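Local atomic coordinates of xylulose kinase (Escherichia coli, PDB entry 2ITM), a protein that catalyses the ATP-dependent phosphorylation of D-xylulose to D-xylulose 5-phosphate and, less efficiently, that of 1-deoxy-D-xylulose. Residues M1-I5 with A432-N437; G79-A85 with I146-P152; K181-S185 with R196-L202; L253-G257 with L292-S296; Q413-G419 with L449-H455. All blocks are in the same frame, centred on the assembly; numbering follows the deposited sequence.

Interaction 1. Residues M1-I5 with A432-N437; sequences MYIGI and AQIAAN
Tyr2 lays one face of its phenol ring against Gln433, whose side chain crosses it at about a right angle. The touching atom is the methylene Gln433 CG, which stands 3.5 Å from the centroid of the Tyr2 ring and only 12° off its normal, a CH-pi contact over the ring centre. Beyond CG the glutamine runs on extended, and its amide plane is inclined 45° to the ring, with Gln433 NE2 3.8 Å from Tyr2 CE1. The ring edge is met differently: Ala436 CB lies near the ring plane, 3.7 Å from Tyr2 CE2. Strand 2-7 is a central strand of the mixed sheet of the N-terminal FGGY domain, an actin-like ATPase fold, whereas helix 424-436 comes more than 400 residues later, within the sequence range of the C-terminal FGGY family. Tyr2 CG sits anti to its own carbonyl carbon (chi1 -47°), a turn that sends the ring out from the strand to the last turn of the helix. Ala432 approaches more loosely, its CB 4.4 Å from Ile3 O. Leu17 of strand 11-17 packs on both Tyr2 and Gln433, while Ala70 of strand 70-75 touches Ala432 and Ala436.

Interaction 2. Residues G79-A85 with I146-P152; sequences GATLLDA and IDKVLLP
Leu83 meets the opposing strand with both its backbone and its side chain. Its carbonyl oxygen takes two N-H groups, Asp147 N at 2.7 Å and Lys148 N at 3.1 Å from Leu83 O, the first in the carbonyl plane and the second tilted 28° from it. Leu83 N returns a nearly straight bond to Lys148 O (2.8 Å). Leu83 CD1 touches Leu150 CD1 at 3.7 Å where the side chains cross at about a right angle, and Leu158 of helix 152-161 packs on both. Asp147 and Lys148, both facing Leu83, form a classic beta bulge at one end of the antiparallel pair of strands 81-83 and 148-150 in the N-terminal FGGY domain. Here a water donates to Asp84 O and to Asp147 OD1 (3.0 Å); an alanine in place of Asp147 would keep CB against the backbone of Asp84 but would probably leave this water without one of its two acceptors. Gly79, next to the substrate-binding His78, closes the other end. Pro152 CG rests 3.6 Å from Gly79 CA, just where a CB on Gly79 would have to sit. Gly79 O also receives a straight CA-H...O contact from Leu151 CA (3.4 Å), the N-cap residue of helix 152-161.

Interaction 3. Residues K181-S185 with R196-L202; sequences KRDWS and RDQMPAL. With SO4 (sulfate ion), chain D.
Asp183 and Trp184 run past Leu202 and Arg196 without pairing: the nearest CA atoms are 7.2 Å apart, Trp184 CA to Arg196 CA, so side chains fill the interval. Each segment has its own sheet partner in the N-terminal FGGY domain. Strand 183-184 pairs antiparallel with strand 177-178, where Arg182 and Asp183 both face Asp178 in a G1 beta bulge, and strand 201-203 runs parallel to strand 165-167. The Trp184 indole is sandwiched between Met199 and Leu202. Over one face lies Met199, its CB offset from the ring centre and its SD 3.8 Å from the centroid of the six-membered ring, 17° off the normal, a Met-aromatic contact. On the opposite face Leu202 CD1 stands 3.4 Å from the centroid of the Trp184 five-membered ring, and Leu202 CD2 reaches along to CZ2. Pro200 O lies at the indole edge, in the ring plane, and takes a weak, bent hydrogen bond from Trp184 NE1 (3.2 Å). Ala171 of helix 168-172 and Leu189 of helix 186-190 add to the packing on the indole. Beside the indole the contact turns ionic. Asp183 reaches out with CG anti to the backbone N (chi1 -177°) and offers the syn lone pairs of both carboxylate oxygens to a single nitrogen, with Arg196 NH2 2.7 Å from Asp183 OD1 and 3.1 Å from Asp183 OD2. The guanidinium lays one face on Trp184 CB while its edge holds a sulfate, probably from the crystallisation liquor: sulfate O2 accepts from Arg196 NE at 3.1 Å and from Arg196 NH2 at 2.8 Å.

Interaction 4. Residues L253-G257 with L292-S296; sequences LGTSG and LSAAS
Ser293 OG lies 3.1 Å from Thr255 O, a possible hydrogen bond that remains unsettled because the single hydroxyl proton has another acceptor within reach. The hydroxyl stands anti to the carbonyl carbon of Ser293 (chi1 -49°), which directs it at the loop, while Ser293 CB rests 3.4 Å from Gly254 O. Ala295 CB sits against two carbonyls at once, 3.0 Å from Leu253 O and 3.3 Å from Gly254 O. The apolar part is small: Ala294 CB packs on Leu253 CB at 3.5 Å and also touches Leu253 CD2, with Trp402 of helix 400-410 leaning on both residues. Near the sheet, Gly257 CA approaches Leu292 O at 3.5 Å in a CA-H...O contact, and a CB on Gly257 would collide with that oxygen. The loop joins strands 249-253 and 257-262, a hairpin in the C-terminal FGGY domain; in actin-like ATPases the equivalent turn is a phosphate-binding loop, which probably holds here too. Ser256 has its side chain about 7 Å from the bound D-xylulose. Methyl groups, a glycine and one hydroxyl set against carbonyl oxygens imply that close fit, more than strong bonding, seats this turn on the N-terminal end of helix 294-304.

Interaction 5. Residues Q413-G419 with L449-H455; sequences QLDYRTG and LPLEQSH
Tyr416 and the residues opposite it carry the central backbone bonds between antiparallel strands 414-417 and 451-455. Tyr416 N donates to Gln453 O (2.8 Å), and Tyr416 O is gripped twice, by Glu452 N at 2.7 Å and by Gln453 N at 3.3 Å. Glu452 and Gln453 facing one residue form a classic beta bulge, beyond which the register moves on by one residue to pair Arg417 with Leu451. Leu414 and His455 exchange a further pair of bonds. Among side chains, Ser454 OG donates to Asp415 OD1, although the modelled separation is too short for its length to be trusted. Arg417, extended from CG to NE, reaches the loop just ahead of strand 451-455 and gives Leu449 O a weak bond from NH1 (2.6 Å), while NE is held by Thr391. The van der Waals contacts set aliphatic groups against polar ones: Leu451 CG lies over one guanidinium face, 3.9 Å from Arg417 CZ, and Leu449 CB sits 3.4 Å from Thr418 O. Tyr416 and Glu452 lie side by side, with Tyr416 CD2 3.8 Å from Glu452 CB. An alanine at Arg417 would probably leave Leu449 O without this donor and Leu451 without the flat surface on which it rests. On strand 451-455, outermost of its sheet within the chain, backbone bonds supply the regular hold, and beyond the bulge the side chain of Arg417 extends it.

Overall arrangement
Interactions 2 and 3 are neighbours in the N-terminal FGGY domain and touch directly, through Lys148 with Asp197 and Val149 with Gln198. Interactions 4 and 5 both involve the mixed sheet of the other half: the loop of interaction 4 links two of its strands near the substrate and meets a helix start, whereas interaction 5 closes the sheet at its far edge, with centres about 17 Å apart. Interaction 1 spans the longest stretch of chain and encloses interactions 2, 3 and 4. Interactions 1, 2 and 4 are largely buried, resting respectively on ring packing, backbone pairing and small residues; 3 and 5 are partly exposed, and there arginines add ionic or polar links at the surface.

Interaction 1. Residues M1-I5 with A432-N437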
# COMPACT_ATOMS: atom_id res chain seq x y z
N MET A 1 10.16 -25.04 -47.61
CA MET A 1 9.79 -24.75 -46.24
C MET A 1 10.90 -24.02 -45.51
O MET A 1 11.99 -23.89 -46.02
CB MET A 1 9.41 -26.03 -45.52
CG MET A 1 8.40 -26.89 -46.25
SD MET A 1 6.73 -26.72 -45.65
CE MET A 1 6.95 -27.28 -43.96
N TYR A 2 10.60 -23.57 -44.29
CA TYR A 2 11.52 -22.77 -43.52
C TYR A 2 11.49 -23.10 -42.03
O TYR A 2 10.47 -23.47 -41.49
CB TYR A 2 11.31 -21.28 -43.76
CG TYR A 2 11.22 -20.97 -45.22
CD1 TYR A 2 9.99 -20.91 -45.86
CD2 TYR A 2 12.35 -20.78 -45.99
CE1 TYR A 2 9.90 -20.66 -47.19
CE2 TYR A 2 12.27 -20.53 -47.32
CZ TYR A 2 11.03 -20.47 -47.92
OH TYR A 2 10.95 -20.22 -49.26
N ILE A 3 12.65 -22.98 -41.38
CA ILE A 3 12.78 -23.08 -39.93
C ILE A 3 13.18 -21.75 -39.31
O ILE A 3 14.08 -21.08 -39.78
CB ILE A 3 13.80 -24.16 -39.54
CG1 ILE A 3 13.38 -25.53 -40.04
CG2 ILE A 3 14.03 -24.18 -38.04
CD1 ILE A 3 12.25 -26.11 -39.28
N GLY A 4 12.49 -21.40 -38.23
CA GLY A 4 12.96 -20.40 -37.29
C GLY A 4 13.20 -20.96 -35.91
O GLY A 4 12.37 -21.68 -35.37
N ILE A 5 14.36 -20.65 -35.36
CA ILE A 5 14.71 -20.95 -33.98
C ILE A 5 14.78 -19.69 -33.13
O ILE A 5 15.40 -18.71 -33.52
CB ILE A 5 16.05 -21.66 -33.91
CG1 ILE A 5 16.08 -22.88 -34.82
CG2 ILE A 5 16.36 -22.06 -32.49
CD1 ILE A 5 17.46 -23.38 -35.09
N ALA A 432 15.03 -16.18 -43.12
CA ALA A 432 15.45 -17.29 -43.96
C ALA A 432 14.73 -17.31 -45.31
O ALA A 432 15.33 -17.54 -46.34
CB ALA A 432 15.27 -18.59 -43.24
N GLN A 433 13.43 -17.07 -45.28
CA GLN A 433 12.65 -16.81 -46.46
C GLN A 433 13.27 -15.79 -47.40
O GLN A 433 13.36 -16.03 -48.58
CB GLN A 433 11.27 -16.33 -46.07
CG GLN A 433 10.27 -17.41 -45.94
CD GLN A 433 8.88 -16.90 -46.09
OE1 GLN A 433 8.37 -16.21 -45.23
NE2 GLN A 433 8.25 -17.24 -47.20
N ILE A 434 13.64 -14.66 -46.86
CA ILE A 434 14.25 -13.60 -47.63
C ILE A 434 15.47 -14.12 -48.35
O ILE A 434 15.59 -14.01 -49.55
CB ILE A 434 14.62 -12.42 -46.71
CG1 ILE A 434 13.37 -11.78 -46.11
CG2 ILE A 434 15.40 -11.38 -47.47
CD1 ILE A 434 13.64 -10.52 -45.39
N ALA A 435 16.39 -14.70 -47.60
CA ALA A 435 17.62 -15.21 -48.16
C ALA A 435 17.35 -16.28 -49.21
O ALA A 435 18.03 -16.35 -50.21
CB ALA A 435 18.50 -15.76 -47.07
N ALA A 436 16.34 -17.11 -48.96
CA ALA A 436 15.99 -18.15 -49.89
C ALA A 436 15.25 -17.69 -51.13
O ALA A 436 15.21 -18.40 -52.11
CB ALA A 436 15.24 -19.26 -49.21
N ASN A 437 14.66 -16.51 -51.08
CA ASN A 437 13.92 -15.97 -52.22
C ASN A 437 14.41 -14.58 -52.59
O ASN A 437 13.73 -13.60 -52.40
CB ASN A 437 12.42 -15.93 -51.95
CG ASN A 437 11.85 -17.26 -51.54
OD1 ASN A 437 11.65 -17.53 -50.36
ND2 ASN A 437 11.58 -18.10 -52.51

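Interaction 2. Residues G79-A85 with I146-P152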
# COMPACT_ATOMS: atom_id res chain seq x y z
N GLY A 79 23.97 -11.61 -24.07
CA GLY A 79 24.60 -12.66 -23.31
C GLY A 79 26.05 -12.81 -23.72
O GLY A 79 26.37 -12.86 -24.90
N ALA A 80 26.94 -12.87 -22.74
CA ALA A 80 28.35 -13.04 -23.00
C ALA A 80 28.83 -14.50 -22.96
O ALA A 80 28.94 -15.09 -21.91
CB ALA A 80 29.17 -12.19 -22.08
N THR A 81 29.10 -15.05 -24.14
CA THR A 81 29.69 -16.37 -24.25
C THR A 81 31.19 -16.29 -24.56
O THR A 81 31.59 -15.84 -25.61
CB THR A 81 28.97 -17.20 -25.32
OG1 THR A 81 27.56 -17.13 -25.14
CG2 THR A 81 29.30 -18.66 -25.19
N LEU A 82 31.99 -16.76 -23.61
CA LEU A 82 33.44 -16.69 -23.72
C LEU A 82 34.08 -18.01 -24.15
O LEU A 82 34.00 -19.01 -23.44
CB LEU A 82 34.07 -16.27 -22.40
CG LEU A 82 33.74 -14.94 -21.73
CD1 LEU A 82 35.00 -14.28 -21.28
CD2 LEU A 82 32.92 -14.02 -22.58
N LEU A 83 34.74 -17.99 -25.29
CA LEU A 83 35.38 -19.17 -25.83
C LEU A 83 36.89 -19.00 -25.86
O LEU A 83 37.39 -17.93 -26.16
CB LEU A 83 34.86 -19.44 -27.24
CG LEU A 83 33.36 -19.61 -27.40
CD1 LEU A 83 33.03 -19.93 -28.81
CD2 LEU A 83 32.81 -20.65 -26.48
N ASP A 84 37.61 -20.08 -25.57
CA ASP A 84 39.02 -20.14 -25.89
C ASP A 84 39.34 -20.47 -27.33
O ASP A 84 38.48 -20.58 -28.15
CB ASP A 84 39.77 -21.07 -24.93
CG ASP A 84 39.50 -22.55 -25.18
OD1 ASP A 84 38.93 -22.90 -26.23
OD2 ASP A 84 39.83 -23.43 -24.38
N ALA A 85 40.63 -20.63 -27.59
CA ALA A 85 41.13 -20.84 -28.94
C ALA A 85 40.74 -22.19 -29.48
O ALA A 85 40.79 -22.40 -30.68
CB ALA A 85 42.62 -20.69 -28.97
N ILE A 146 40.64 -15.82 -23.47
CA ILE A 146 39.56 -15.48 -24.38
C ILE A 146 40.03 -15.37 -25.82
O ILE A 146 40.92 -14.59 -26.13
CB ILE A 146 38.90 -14.16 -23.98
CG1 ILE A 146 38.23 -14.27 -22.62
CG2 ILE A 146 37.90 -13.72 -25.02
CD1 ILE A 146 37.72 -12.97 -22.13
N ASP A 147 39.42 -16.16 -26.70
CA ASP A 147 39.68 -16.07 -28.13
C ASP A 147 38.50 -15.47 -28.84
O ASP A 147 38.64 -14.82 -29.85
CB ASP A 147 40.05 -17.44 -28.69
CG ASP A 147 40.59 -17.36 -30.11
OD1 ASP A 147 39.91 -17.79 -31.06
OD2 ASP A 147 41.68 -16.88 -30.38
N LYS A 148 37.32 -15.71 -28.28
CA LYS A 148 36.08 -15.35 -28.92
C LYS A 148 35.00 -15.03 -27.89
O LYS A 148 34.87 -15.72 -26.88
CB LYS A 148 35.60 -16.48 -29.84
CG LYS A 148 35.23 -16.03 -31.21
CD LYS A 148 36.40 -15.40 -31.91
CE LYS A 148 36.60 -16.03 -33.25
NZ LYS A 148 37.56 -15.26 -34.04
N VAL A 149 34.24 -13.99 -28.18
CA VAL A 149 33.03 -13.65 -27.45
C VAL A 149 31.81 -13.73 -28.36
O VAL A 149 31.71 -13.02 -29.34
CB VAL A 149 33.15 -12.24 -26.83
CG1 VAL A 149 31.86 -11.83 -26.18
CG2 VAL A 149 34.28 -12.18 -25.85
N LEU A 150 30.89 -14.62 -28.02
CA LEU A 150 29.69 -14.81 -28.83
C LEU A 150 28.43 -14.51 -28.04
O LEU A 150 28.30 -14.90 -26.89
CB LEU A 150 29.63 -16.22 -29.40
CG LEU A 150 30.73 -16.69 -30.33
CD1 LEU A 150 30.45 -18.09 -30.76
CD2 LEU A 150 30.85 -15.78 -31.52
N LEU A 151 27.51 -13.82 -28.68
CA LEU A 151 26.16 -13.76 -28.19
C LEU A 151 25.52 -15.15 -28.23
O LEU A 151 26.01 -16.04 -28.87
CB LEU A 151 25.36 -12.73 -28.97
CG LEU A 151 25.83 -11.28 -28.85
CD1 LEU A 151 25.35 -10.44 -29.99
CD2 LEU A 151 25.36 -10.70 -27.53
N PRO A 152 24.42 -15.31 -27.52
CA PRO A 152 23.90 -16.65 -27.25
C PRO A 152 23.44 -17.38 -28.52
O PRO A 152 23.80 -18.52 -28.72
CB PRO A 152 22.75 -16.37 -26.28
CG PRO A 152 23.17 -15.14 -25.57
CD PRO A 152 23.84 -14.30 -26.59
O HOH W 1 37.62 -19.64 -30.59

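Interaction 3. Residues K181-S185 with R196-L202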
# COMPACT_ATOMS: atom_id res chain seq x y z
N LYS A 181 27.70 3.04 -38.12
CA LYS A 181 28.56 2.53 -39.20
C LYS A 181 28.35 1.06 -39.48
O LYS A 181 28.91 0.51 -40.41
CB LYS A 181 30.03 2.82 -38.90
CG LYS A 181 30.36 4.29 -38.79
CD LYS A 181 31.82 4.56 -39.11
CE LYS A 181 32.27 5.92 -38.61
NZ LYS A 181 33.70 5.93 -38.27
N ARG A 182 27.53 0.41 -38.66
CA ARG A 182 27.25 -1.01 -38.81
C ARG A 182 28.53 -1.83 -38.83
O ARG A 182 28.67 -2.76 -39.60
CB ARG A 182 26.40 -1.27 -40.03
CG ARG A 182 25.17 -0.37 -40.13
CD ARG A 182 24.27 -0.62 -41.31
NE ARG A 182 23.33 -1.71 -41.09
CZ ARG A 182 22.21 -1.63 -40.41
NH1 ARG A 182 21.84 -0.49 -39.83
NH2 ARG A 182 21.45 -2.69 -40.27
N ASP A 183 29.46 -1.46 -37.96
CA ASP A 183 30.76 -2.11 -37.87
C ASP A 183 31.32 -1.94 -36.46
O ASP A 183 30.96 -1.01 -35.76
CB ASP A 183 31.70 -1.53 -38.93
CG ASP A 183 33.05 -2.22 -38.95
OD1 ASP A 183 33.14 -3.40 -38.59
OD2 ASP A 183 34.08 -1.64 -39.32
N TRP A 184 32.20 -2.84 -36.06
CA TRP A 184 32.82 -2.76 -34.75
C TRP A 184 33.52 -1.42 -34.52
O TRP A 184 33.97 -0.79 -35.46
CB TRP A 184 33.79 -3.93 -34.51
CG TRP A 184 33.23 -5.33 -34.71
CD1 TRP A 184 33.55 -6.19 -35.68
CD2 TRP A 184 32.28 -6.01 -33.88
NE1 TRP A 184 32.87 -7.37 -35.54
CE2 TRP A 184 32.08 -7.28 -34.43
CE3 TRP A 184 31.59 -5.68 -32.71
CZ2 TRP A 184 31.22 -8.21 -33.88
CZ3 TRP A 184 30.73 -6.60 -32.17
CH2 TRP A 184 30.55 -7.85 -32.75
N SER A 185 33.58 -1.01 -33.26
CA SER A 185 34.26 0.20 -32.85
C SER A 185 35.57 -0.10 -32.15
O SER A 185 35.59 -0.62 -31.04
CB SER A 185 33.37 1.01 -31.91
OG SER A 185 34.12 1.92 -31.13
N ARG A 196 39.12 -6.92 -32.78
CA ARG A 196 38.20 -7.44 -33.77
C ARG A 196 38.36 -8.94 -33.98
O ARG A 196 37.42 -9.63 -34.33
CB ARG A 196 38.40 -6.70 -35.10
CG ARG A 196 38.45 -5.21 -34.97
CD ARG A 196 38.67 -4.46 -36.27
NE ARG A 196 37.59 -4.69 -37.21
CZ ARG A 196 36.63 -3.83 -37.46
NH1 ARG A 196 36.61 -2.65 -36.86
NH2 ARG A 196 35.70 -4.13 -38.33
N ASP A 197 39.57 -9.42 -33.74
CA ASP A 197 39.90 -10.83 -33.85
C ASP A 197 39.13 -11.66 -32.84
O ASP A 197 38.97 -12.86 -33.01
CB ASP A 197 41.40 -11.04 -33.64
CG ASP A 197 42.25 -10.08 -34.45
OD1 ASP A 197 42.52 -10.37 -35.63
OD2 ASP A 197 42.69 -9.00 -34.00
N GLN A 198 38.67 -11.02 -31.78
CA GLN A 198 37.88 -11.71 -30.77
C GLN A 198 36.37 -11.59 -30.99
O GLN A 198 35.61 -12.12 -30.22
CB GLN A 198 38.28 -11.26 -29.37
CG GLN A 198 39.56 -11.86 -28.88
CD GLN A 198 40.29 -10.96 -27.94
OE1 GLN A 198 40.49 -9.79 -28.23
NE2 GLN A 198 40.70 -11.50 -26.81
N MET A 199 35.98 -10.90 -32.05
CA MET A 199 34.58 -10.80 -32.45
C MET A 199 34.24 -11.69 -33.65
O MET A 199 35.09 -11.94 -34.48
CB MET A 199 34.23 -9.36 -32.82
CG MET A 199 34.58 -8.32 -31.79
SD MET A 199 33.46 -8.28 -30.40
CE MET A 199 34.48 -9.05 -29.19
N PRO A 200 32.99 -12.12 -33.73
CA PRO A 200 32.46 -12.73 -34.95
C PRO A 200 32.43 -11.75 -36.11
O PRO A 200 32.46 -10.56 -35.92
CB PRO A 200 31.03 -13.10 -34.54
CG PRO A 200 30.67 -12.11 -33.56
CD PRO A 200 31.91 -11.83 -32.78
N ALA A 201 32.38 -12.30 -37.32
CA ALA A 201 32.02 -11.54 -38.51
C ALA A 201 30.59 -11.01 -38.47
O ALA A 201 29.69 -11.65 -37.97
CB ALA A 201 32.24 -12.39 -39.73
N LEU A 202 30.41 -9.80 -38.98
CA LEU A 202 29.12 -9.13 -38.94
C LEU A 202 28.38 -9.27 -40.26
O LEU A 202 28.98 -9.12 -41.31
CB LEU A 202 29.28 -7.67 -38.58
CG LEU A 202 29.82 -7.34 -37.20
CD1 LEU A 202 30.34 -5.93 -37.12
CD2 LEU A 202 28.78 -7.59 -36.13
S SO4 D . 36.87 -6.95 -40.54
O1 SO4 D . 35.84 -6.93 -41.57
O2 SO4 D . 36.28 -6.69 -39.24
O3 SO4 D . 37.53 -8.25 -40.54
O4 SO4 D . 37.85 -5.91 -40.86

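Interaction 4. Residues L253-G257 with L292-S296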
# COMPACT_ATOMS: atom_id res chain seq x y z
N LEU A 253 1.91 -5.63 -25.44
CA LEU A 253 1.36 -5.81 -24.12
C LEU A 253 1.34 -7.29 -23.76
O LEU A 253 0.33 -7.82 -23.32
CB LEU A 253 -0.04 -5.20 -24.05
CG LEU A 253 -0.28 -3.93 -24.86
CD1 LEU A 253 -1.72 -3.76 -25.17
CD2 LEU A 253 0.23 -2.72 -24.14
N GLY A 254 2.47 -7.94 -23.96
CA GLY A 254 2.59 -9.36 -23.69
C GLY A 254 3.16 -9.61 -22.31
O GLY A 254 3.09 -8.77 -21.44
N THR A 255 3.73 -10.79 -22.14
CA THR A 255 4.36 -11.15 -20.88
C THR A 255 5.65 -10.39 -20.73
O THR A 255 6.17 -10.26 -19.63
CB THR A 255 4.65 -12.64 -20.86
OG1 THR A 255 5.45 -12.99 -21.99
CG2 THR A 255 3.37 -13.44 -21.05
N SER A 256 6.17 -9.90 -21.84
CA SER A 256 7.28 -8.98 -21.79
C SER A 256 6.94 -7.73 -22.57
O SER A 256 6.67 -7.80 -23.75
CB SER A 256 8.53 -9.63 -22.34
OG SER A 256 8.69 -9.32 -23.70
N GLY A 257 6.95 -6.60 -21.90
CA GLY A 257 6.46 -5.38 -22.50
C GLY A 257 7.55 -4.65 -23.25
O GLY A 257 8.63 -4.45 -22.71
N LEU A 292 5.99 -1.70 -19.23
CA LEU A 292 5.17 -2.56 -18.39
C LEU A 292 4.59 -3.69 -19.24
O LEU A 292 4.31 -3.51 -20.41
CB LEU A 292 4.08 -1.78 -17.66
CG LEU A 292 4.50 -0.81 -16.56
CD1 LEU A 292 3.52 0.30 -16.45
CD2 LEU A 292 4.69 -1.49 -15.23
N SER A 293 4.42 -4.84 -18.61
CA SER A 293 3.64 -5.92 -19.17
C SER A 293 2.18 -5.67 -18.86
O SER A 293 1.68 -6.11 -17.85
CB SER A 293 4.08 -7.26 -18.59
OG SER A 293 5.48 -7.40 -18.65
N ALA A 294 1.50 -4.97 -19.76
CA ALA A 294 0.10 -4.62 -19.58
C ALA A 294 -0.70 -5.89 -19.38
O ALA A 294 -1.74 -5.90 -18.75
CB ALA A 294 -0.39 -3.90 -20.77
N ALA A 295 -0.18 -6.98 -19.95
CA ALA A 295 -0.75 -8.30 -19.78
C ALA A 295 -0.63 -8.75 -18.33
O ALA A 295 -1.61 -9.06 -17.68
CB ALA A 295 -0.09 -9.29 -20.70
N SER A 296 0.61 -8.79 -17.85
CA SER A 296 0.86 -9.26 -16.51
C SER A 296 0.38 -8.26 -15.47
O SER A 296 0.45 -8.54 -14.27
CB SER A 296 2.35 -9.59 -16.34
OG SER A 296 2.73 -9.40 -14.99

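Interaction 5. Residues Q413-G419 with L449-H455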
# COMPACT_ATOMS: atom_id res chain seq x y z
N GLN A 413 -3.43 6.57 -32.64
CA GLN A 413 -4.19 5.52 -33.31
C GLN A 413 -3.59 4.14 -33.06
O GLN A 413 -2.44 3.87 -33.41
CB GLN A 413 -4.27 5.79 -34.81
CG GLN A 413 -4.91 4.66 -35.60
CD GLN A 413 -4.97 4.92 -37.08
OE1 GLN A 413 -4.45 4.14 -37.87
NE2 GLN A 413 -5.60 6.00 -37.46
N LEU A 414 -4.36 3.25 -32.46
CA LEU A 414 -3.86 1.92 -32.15
C LEU A 414 -4.49 0.83 -33.01
O LEU A 414 -5.68 0.55 -32.91
CB LEU A 414 -4.04 1.63 -30.65
CG LEU A 414 -3.56 2.71 -29.69
CD1 LEU A 414 -3.87 2.36 -28.29
CD2 LEU A 414 -2.13 2.97 -29.90
N ASP A 415 -3.66 0.21 -33.84
CA ASP A 415 -4.07 -0.86 -34.75
C ASP A 415 -3.95 -2.23 -34.07
O ASP A 415 -2.84 -2.76 -33.87
CB ASP A 415 -3.18 -0.90 -35.98
CG ASP A 415 -3.35 0.31 -36.87
OD1 ASP A 415 -4.47 0.85 -36.94
OD2 ASP A 415 -2.37 0.71 -37.52
N TYR A 416 -5.09 -2.81 -33.71
CA TYR A 416 -5.10 -4.14 -33.13
C TYR A 416 -4.97 -5.22 -34.19
O TYR A 416 -5.71 -5.26 -35.16
CB TYR A 416 -6.37 -4.36 -32.33
CG TYR A 416 -6.38 -5.65 -31.56
CD1 TYR A 416 -5.29 -6.06 -30.82
CD2 TYR A 416 -7.49 -6.47 -31.58
CE1 TYR A 416 -5.31 -7.23 -30.13
CE2 TYR A 416 -7.51 -7.64 -30.89
CZ TYR A 416 -6.42 -8.02 -30.16
OH TYR A 416 -6.45 -9.19 -29.46
N ARG A 417 -4.01 -6.10 -33.98
CA ARG A 417 -3.83 -7.24 -34.86
C ARG A 417 -3.69 -8.52 -34.04
O ARG A 417 -3.36 -8.48 -32.86
CB ARG A 417 -2.59 -7.03 -35.72
CG ARG A 417 -2.49 -5.66 -36.34
CD ARG A 417 -1.24 -5.47 -37.16
NE ARG A 417 -1.21 -4.20 -37.86
CZ ARG A 417 -1.74 -3.99 -39.06
NH1 ARG A 417 -2.35 -4.96 -39.70
NH2 ARG A 417 -1.65 -2.79 -39.61
N THR A 418 -3.96 -9.66 -34.67
CA THR A 418 -3.77 -10.96 -34.05
C THR A 418 -2.54 -11.67 -34.58
O THR A 418 -2.14 -11.46 -35.71
CB THR A 418 -4.99 -11.85 -34.28
OG1 THR A 418 -5.67 -11.43 -35.47
CG2 THR A 418 -6.01 -11.63 -33.20
N GLY A 419 -1.95 -12.53 -33.76
CA GLY A 419 -0.92 -13.42 -34.23
C GLY A 419 0.48 -12.99 -33.84
O GLY A 419 1.46 -13.39 -34.45
N LEU A 449 0.62 -8.34 -39.80
CA LEU A 449 -0.42 -9.23 -39.32
C LEU A 449 -1.79 -8.69 -39.68
O LEU A 449 -1.94 -7.54 -40.05
CB LEU A 449 -0.33 -9.46 -37.82
CG LEU A 449 1.03 -9.90 -37.27
CD1 LEU A 449 1.18 -9.40 -35.87
CD2 LEU A 449 1.20 -11.39 -37.33
N PRO A 450 -2.79 -9.55 -39.56
CA PRO A 450 -4.16 -9.17 -39.89
C PRO A 450 -4.66 -8.03 -39.01
O PRO A 450 -4.67 -8.16 -37.79
CB PRO A 450 -4.94 -10.44 -39.60
CG PRO A 450 -3.91 -11.49 -39.32
CD PRO A 450 -2.58 -10.99 -39.74
N LEU A 451 -5.07 -6.94 -39.65
CA LEU A 451 -5.77 -5.86 -38.99
C LEU A 451 -7.14 -6.26 -38.44
O LEU A 451 -8.04 -6.59 -39.19
CB LEU A 451 -5.92 -4.67 -39.93
CG LEU A 451 -5.54 -3.31 -39.34
CD1 LEU A 451 -6.17 -2.17 -40.11
CD2 LEU A 451 -5.91 -3.23 -37.90
N GLU A 452 -7.27 -6.22 -37.13
CA GLU A 452 -8.48 -6.66 -36.47
C GLU A 452 -9.41 -5.50 -36.16
O GLU A 452 -10.61 -5.59 -36.36
CB GLU A 452 -8.12 -7.40 -35.19
CG GLU A 452 -9.24 -8.24 -34.62
CD GLU A 452 -9.76 -9.26 -35.61
OE1 GLU A 452 -9.00 -10.18 -35.96
OE2 GLU A 452 -10.92 -9.14 -36.04
N GLN A 453 -8.85 -4.40 -35.68
CA GLN A 453 -9.61 -3.20 -35.35
C GLN A 453 -8.68 -2.02 -35.14
O GLN A 453 -7.65 -2.14 -34.51
CB GLN A 453 -10.46 -3.41 -34.09
CG GLN A 453 -11.28 -2.19 -33.67
CD GLN A 453 -12.11 -2.39 -32.43
OE1 GLN A 453 -11.91 -3.35 -31.70
NE2 GLN A 453 -13.03 -1.49 -32.18
N SER A 454 -9.07 -0.87 -35.69
CA SER A 454 -8.29 0.34 -35.56
C SER A 454 -8.97 1.35 -34.63
O SER A 454 -10.10 1.74 -34.84
CB SER A 454 -8.06 0.96 -36.92
OG SER A 454 -6.79 0.64 -37.43
N HIS A 455 -8.25 1.78 -33.60
CA HIS A 455 -8.80 2.65 -32.58
C HIS A 455 -8.33 4.08 -32.74
O HIS A 455 -7.16 4.37 -32.58
CB HIS A 455 -8.43 2.15 -31.20
CG HIS A 455 -9.03 0.83 -30.86
ND1 HIS A 455 -10.20 0.72 -30.14
CD2 HIS A 455 -8.63 -0.43 -31.14
CE1 HIS A 455 -10.49 -0.56 -29.99
NE2 HIS A 455 -9.56 -1.27 -30.58